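PDB 5F1S: polymeric Immunoglobulin Receptor from Oncorhynchus mykiss, which probably binds polymeric immunoglobulins at mucosal surfaces through its immunoglobulin-like ectodomain, the part related to secretory component. Local coordinates for residues R172-L175 with T176-T180; G185-R188 with R189-G192. All blocks are in the same frame, centred on the assembly; numbering follows the deposited sequence.

Contact 1 (R172-L175 with T176-T180); sequences RDDL and TKAFT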
ATOM      1  N   ARG A 172      -7.050 -18.176  -0.092  1.00 40.98           N
ATOM      2  CA  ARG A 172      -6.006 -18.352  -1.089  1.00 45.19           C
ATOM      3  C   ARG A 172      -4.944 -17.286  -0.858  1.00 42.10           C
ATOM      4  O   ARG A 172      -5.189 -16.090  -1.073  1.00 40.81           O
ATOM      5  CB  ARG A 172      -6.572 -18.273  -2.503  1.00 50.51           C
ATOM      6  CG  ARG A 172      -5.516 -18.501  -3.585  1.00 67.74           C
ATOM      7  CD  ARG A 172      -6.126 -18.540  -4.973  1.00 96.66           C
ATOM      8  NE  ARG A 172      -5.118 -18.787  -6.001  1.00119.71           N
ATOM      9  CZ  ARG A 172      -5.384 -18.936  -7.295  1.00129.39           C
ATOM     10  NH1 ARG A 172      -6.632 -18.868  -7.737  1.00146.24           N
ATOM     11  NH2 ARG A 172      -4.398 -19.156  -8.151  1.00128.85           N
ATOM     12  N   ASP A 173      -3.770 -17.731  -0.442  1.00 40.21           N
ATOM     13  CA  ASP A 173      -2.599 -16.887  -0.235  1.00 38.55           C
ATOM     14  C   ASP A 173      -1.746 -16.919  -1.490  1.00 43.88           C
ATOM     15  O   ASP A 173      -1.377 -18.003  -1.945  1.00 44.38           O
ATOM     16  CB  ASP A 173      -1.833 -17.428   0.966  1.00 39.97           C
ATOM     17  CG  ASP A 173      -0.605 -16.597   1.342  1.00 38.92           C
ATOM     18  OD1 ASP A 173      -0.363 -15.554   0.700  1.00 37.08           O
ATOM     19  OD2 ASP A 173       0.113 -16.997   2.289  1.00 40.33           O
ATOM     20  N   ASP A 174      -1.487 -15.752  -2.087  1.00 41.60           N
ATOM     21  CA  ASP A 174      -0.653 -15.717  -3.277  1.00 42.96           C
ATOM     22  C   ASP A 174       0.828 -15.837  -2.950  1.00 44.96           C
ATOM     23  O   ASP A 174       1.651 -15.780  -3.873  1.00 49.52           O
ATOM     24  CB  ASP A 174      -0.929 -14.453  -4.116  1.00 43.77           C
ATOM     25  CG  ASP A 174      -0.367 -13.144  -3.505  1.00 41.41           C
ATOM     26  OD1 ASP A 174       0.414 -13.165  -2.560  1.00 41.15           O
ATOM     27  OD2 ASP A 174      -0.709 -12.058  -4.011  1.00 46.62           O
ATOM     28  N   LEU A 175       1.184 -16.013  -1.677  1.00 43.50           N
ATOM     29  CA  LEU A 175       2.527 -16.307  -1.206  1.00 47.35           C
ATOM     30  C   LEU A 175       3.490 -15.146  -1.362  1.00 45.05           C
ATOM     31  O   LEU A 175       4.658 -15.289  -1.008  1.00 43.80           O
ATOM     32  CB  LEU A 175       3.123 -17.521  -1.931  1.00 57.24           C
ATOM     33  CG  LEU A 175       2.271 -18.794  -1.793  1.00 64.94           C
ATOM     34  CD1 LEU A 175       2.854 -19.894  -2.685  1.00 77.52           C
ATOM     35  CD2 LEU A 175       2.191 -19.250  -0.336  1.00 59.29           C
ATOM     36  N   THR A 176       3.040 -14.009  -1.841  1.00 43.12           N
ATOM     37  CA  THR A 176       3.949 -12.884  -1.999  1.00 41.36           C
ATOM     38  C   THR A 176       3.453 -11.587  -1.362  1.00 39.96           C
ATOM     39  O   THR A 176       4.260 -10.879  -0.749  1.00 37.93           O
ATOM     40  CB  THR A 176       4.230 -12.668  -3.484  1.00 44.22           C
ATOM     41  OG1 THR A 176       4.992 -11.473  -3.626  1.00 54.18           O
ATOM     42  CG2 THR A 176       2.990 -12.505  -4.268  1.00 48.26           C
ATOM     43  N   LYS A 177       2.139 -11.294  -1.433  1.00 38.03           N
ATOM     44  CA  LYS A 177       1.627  -9.956  -1.088  1.00 38.72           C
ATOM     45  C   LYS A 177       0.272  -9.955  -0.395  1.00 35.34           C
ATOM     46  O   LYS A 177      -0.048  -8.961   0.250  1.00 33.67           O
ATOM     47  CB  LYS A 177       1.452  -9.072  -2.356  1.00 42.17           C
ATOM     48  CG  LYS A 177       2.632  -8.834  -3.218  1.00 51.14           C
ATOM     49  CD  LYS A 177       2.303  -7.760  -4.267  1.00 49.87           C
ATOM     50  CE  LYS A 177       1.110  -8.101  -5.167  1.00 55.50           C
ATOM     51  NZ  LYS A 177       0.942  -7.062  -6.253  1.00 63.30           N
ATOM     52  N   ALA A 178      -0.588 -10.953  -0.610  1.00 36.30           N
ATOM     53  CA  ALA A 178      -1.985 -10.833  -0.237  1.00 36.31           C
ATOM     54  C   ALA A 178      -2.575 -12.211  -0.118  1.00 37.37           C
ATOM     55  O   ALA A 178      -2.145 -13.142  -0.808  1.00 35.12           O
ATOM     56  CB  ALA A 178      -2.809 -10.052  -1.269  1.00 38.65           C
ATOM     57  N   PHE A 179      -3.578 -12.335   0.754  1.00 34.03           N
ATOM     58  CA  PHE A 179      -4.410 -13.530   0.744  1.00 37.07           C
ATOM     59  C   PHE A 179      -5.859 -13.107   0.721  1.00 37.51           C
ATOM     60  O   PHE A 179      -6.213 -12.081   1.295  1.00 36.97           O
ATOM     61  CB  PHE A 179      -4.070 -14.482   1.936  1.00 36.28           C
ATOM     62  CG  PHE A 179      -4.285 -13.922   3.346  1.00 34.38           C
ATOM     63  CD1 PHE A 179      -5.437 -14.220   4.063  1.00 37.12           C
ATOM     64  CD2 PHE A 179      -3.296 -13.218   3.981  1.00 36.26           C
ATOM     65  CE1 PHE A 179      -5.609 -13.779   5.356  1.00 33.30           C
ATOM     66  CE2 PHE A 179      -3.454 -12.771   5.287  1.00 33.73           C
ATOM     67  CZ  PHE A 179      -4.612 -13.061   5.982  1.00 33.48           C
ATOM     68  N   THR A 180      -6.667 -13.824  -0.044  1.00 37.05           N
ATOM     69  CA  THR A 180      -8.087 -13.515  -0.178  1.00 38.05           C
ATOM     70  C   THR A 180      -8.886 -14.525   0.620  1.00 39.33           C
ATOM     71  O   THR A 180      -8.574 -15.719   0.625  1.00 39.63           O
ATOM     72  CB  THR A 180      -8.538 -13.547  -1.639  1.00 44.24           C
ATOM     73  OG1 THR A 180      -8.260 -14.839  -2.189  1.00 56.84           O
ATOM     74  CG2 THR A 180      -7.772 -12.512  -2.439  1.00 43.29           C
TER
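Asp-174 turns its carboxylate inward across the bend, and OD1 gathers the backbone N-H groups of three successive residues of 176-180. Lys-177 N, 2.8 Å from Asp-174 OD1, takes the syn lone pair; Thr-176 N comes in on the anti side, out of the carboxylate plane, and Ala-178 N, 3.1 Å from the same oxygen, reaches it from above that plane. Holding CG between the backbone N and the carbonyl carbon (chi1 73°) is what folds the group back over the turn. Three N-H dipoles aimed at one oxygen would be expected to favour the ionised acid. Thr-176 crosses Asp-174 at a slant, its CG2 methyl 3.2 Å from Asp-174 OD1, while Asp-174 N closes the loop on Ala-178 O at 3.0 Å, nearly in line with that carbonyl. The arrangement exemplifies a beta hairpin whose end is tied by acidic side chains: it joins strands 169-173 and 178-183, corresponding to D and E of the V-set immunoglobulin fold. On the buried side Asp-173 CB lies 3.8 Å from Phe-179 CB across a non-hydrogen-bonded pair, and the carboxylate and ring planes stand 63° apart. Asp-173 OD1 also accepts from Leu-175 N (2.9 Å), forming an Asx turn, and from Tyr-135 OH; its OD2 has a salt bridge with Lys-144. On the other face, in the hydrogen-bonded pair, Arg-172 CB rests 3.8 Å from Thr-180 OG1, whereas the extended arginine chain, poorly ordered, leads its end away from 176-180.

Contact 2 (G185-R188 with R189-G192); sequences GLAR and RDTG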
ATOM      1  N   GLY A 185     -21.175 -18.361   1.070  1.00 46.31           N
ATOM      2  CA  GLY A 185     -22.612 -18.168   1.126  1.00 48.34           C
ATOM      3  C   GLY A 185     -23.056 -17.592   2.455  1.00 46.67           C
ATOM      4  O   GLY A 185     -23.300 -18.314   3.426  1.00 46.52           O
ATOM      5  N   LEU A 186     -23.176 -16.273   2.488  1.00 44.89           N
ATOM      6  CA  LEU A 186     -23.355 -15.555   3.746  1.00 42.93           C
ATOM      7  C   LEU A 186     -24.644 -15.956   4.445  1.00 41.80           C
ATOM      8  O   LEU A 186     -25.690 -16.090   3.819  1.00 42.75           O
ATOM      9  CB  LEU A 186     -23.366 -14.048   3.473  1.00 38.40           C
ATOM     10  CG  LEU A 186     -22.025 -13.443   3.006  1.00 40.53           C
ATOM     11  CD1 LEU A 186     -22.238 -12.093   2.412  1.00 39.63           C
ATOM     12  CD2 LEU A 186     -20.986 -13.348   4.144  1.00 40.31           C
ATOM     13  N   ALA A 187     -24.561 -16.125   5.753  1.00 42.21           N
ATOM     14  CA  ALA A 187     -25.722 -16.266   6.612  1.00 43.96           C
ATOM     15  C   ALA A 187     -25.758 -15.066   7.545  1.00 43.39           C
ATOM     16  O   ALA A 187     -24.719 -14.484   7.868  1.00 40.54           O
ATOM     17  CB  ALA A 187     -25.660 -17.567   7.410  1.00 49.89           C
ATOM     18  N   ARG A 188     -26.960 -14.673   7.969  1.00 43.36           N
ATOM     19  CA  ARG A 188     -27.038 -13.429   8.713  1.00 41.91           C
ATOM     20  C   ARG A 188     -26.311 -13.502  10.031  1.00 40.34           C
ATOM     21  O   ARG A 188     -25.843 -12.466  10.517  1.00 41.43           O
ATOM     22  CB  ARG A 188     -28.496 -12.993   8.900  1.00 44.35           C
ATOM     23  CG  ARG A 188     -28.795 -11.859   7.909  1.00 48.16           C
ATOM     24  CD  ARG A 188     -30.221 -11.498   7.814  1.00 50.37           C
ATOM     25  NE  ARG A 188     -30.985 -12.500   7.090  1.00 51.01           N
ATOM     26  CZ  ARG A 188     -32.282 -12.353   6.810  1.00 51.09           C
ATOM     27  NH1 ARG A 188     -32.908 -11.255   7.187  1.00 45.84           N
ATOM     28  NH2 ARG A 188     -32.947 -13.309   6.171  1.00 56.56           N
ATOM     29  N   ARG A 189     -26.145 -14.692  10.598  1.00 41.87           N
ATOM     30  CA  ARG A 189     -25.329 -14.793  11.801  1.00 43.19           C
ATOM     31  C   ARG A 189     -23.850 -14.492  11.538  1.00 39.94           C
ATOM     32  O   ARG A 189     -23.112 -14.279  12.499  1.00 43.48           O
ATOM     33  CB  ARG A 189     -25.450 -16.185  12.431  1.00 49.40           C
ATOM     34  CG  ARG A 189     -24.822 -17.294  11.615  1.00 55.90           C
ATOM     35  CD  ARG A 189     -25.019 -18.704  12.226  1.00 62.05           C
ATOM     36  NE  ARG A 189     -24.491 -19.699  11.292  1.00 90.74           N
ATOM     37  CZ  ARG A 189     -25.156 -20.175  10.239  1.00 95.19           C
ATOM     38  NH1 ARG A 189     -26.400 -19.774   9.996  1.00 81.91           N
ATOM     39  NH2 ARG A 189     -24.582 -21.058   9.427  1.00 85.98           N
ATOM     40  N   ASP A 190     -23.396 -14.485  10.291  1.00 37.98           N
ATOM     41  CA  ASP A 190     -21.989 -14.151  10.014  1.00 37.83           C
ATOM     42  C   ASP A 190     -21.669 -12.666  10.232  1.00 35.82           C
ATOM     43  O   ASP A 190     -20.481 -12.287  10.237  1.00 34.97           O
ATOM     44  CB  ASP A 190     -21.620 -14.501   8.583  1.00 39.38           C
ATOM     45  CG  ASP A 190     -21.801 -15.995   8.265  1.00 42.97           C
ATOM     46  OD1 ASP A 190     -21.788 -16.799   9.206  1.00 43.47           O
ATOM     47  OD2 ASP A 190     -21.948 -16.342   7.073  1.00 42.37           O
ATOM     48  N   THR A 191     -22.678 -11.808  10.354  1.00 35.79           N
ATOM     49  CA  THR A 191     -22.417 -10.386  10.580  1.00 33.55           C
ATOM     50  C   THR A 191     -21.513 -10.178  11.789  1.00 34.54           C
ATOM     51  O   THR A 191     -21.700 -10.797  12.844  1.00 35.54           O
ATOM     52  CB  THR A 191     -23.736  -9.621  10.763  1.00 34.61           C
ATOM     53  OG1 THR A 191     -24.454  -9.615   9.505  1.00 33.66           O
ATOM     54  CG2 THR A 191     -23.462  -8.237  11.172  1.00 33.37           C
ATOM     55  N   GLY A 192     -20.530  -9.298  11.642  1.00 34.51           N
ATOM     56  CA  GLY A 192     -19.709  -8.894  12.762  1.00 33.60           C
ATOM     57  C   GLY A 192     -18.242  -8.685  12.378  1.00 32.28           C
ATOM     58  O   GLY A 192     -17.865  -8.604  11.200  1.00 32.92           O
TER
HETATM   59  O   HOH W   1     -27.087  -9.536   9.936  1.00 43.19           O
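Asp-190 reaches back to the start of its own turn, where its OD2 accepts from Ala-187 N at 2.9 Å. The bond is almost straight at the hydrogen (175°), yet the N-H arrives from well above the carboxylate plane, 58° out of it. With CG beside its own backbone N and opposite the carbonyl carbon (chi1 -60°), the acid comes round to Ala-187. The same two residues meet again through the main chain: Asp-190 N donates to Ala-187 O at 2.8 Å, so both polar backbone atoms of Ala-187 are engaged by one residue. With an alanine in place of Asp-190, Ala-187 N would probably be left without this acceptor, and the turn would rest on its main-chain bonds. One step on, Thr-191 N donates to Arg-188 O at 3.2 Å. That carbonyl also accepts from a water, which in turn takes the proton of Thr-191 OG1 at 2.7 Å and thus bridges the two residues; OG1 itself accepts from Val-209 N on strand 201-210. The arginines behave differently. Arg-189 carries its guanidinium over the Ala-187 methyl, which lies against one face of the group with CB 3.5 Å from NH1, whereas Arg-188 leads away from 189-192, packs on Val-209 and forms a salt bridge with Glu-125. Tyr-194 OH is hydrogen-bonded to Asp-190 O, four residues earlier in the chain. Such a bond, in a 3-10 turn that leads into an Asp-x-Gly-x-Tyr-x-Cys sequence ending at Cys-196, is the tyrosine corner characteristic of the E-F loop in V-set immunoglobulin domains.

Both contacts belong to the second immunoglobulin domain of the chain and come in series, contact 1 before contact 2. Their centres lie 24 Å apart and their nearest atoms about 13 Å, so they do not touch. Strand 178-183 connects them: it leaves the hairpin of contact 1 within one antiparallel sheet, and the loop holding contact 2 then takes the chain over to strand 192-198 of the facing mixed sheet. The Cys-133 to Cys-196 disulfide joins the two sheets, from strand 129-135 to strand 192-198. Contact 1 thus sits at the end of a hairpin of one sheet, and contact 2 where the chain crosses between the sheets of the sandwich.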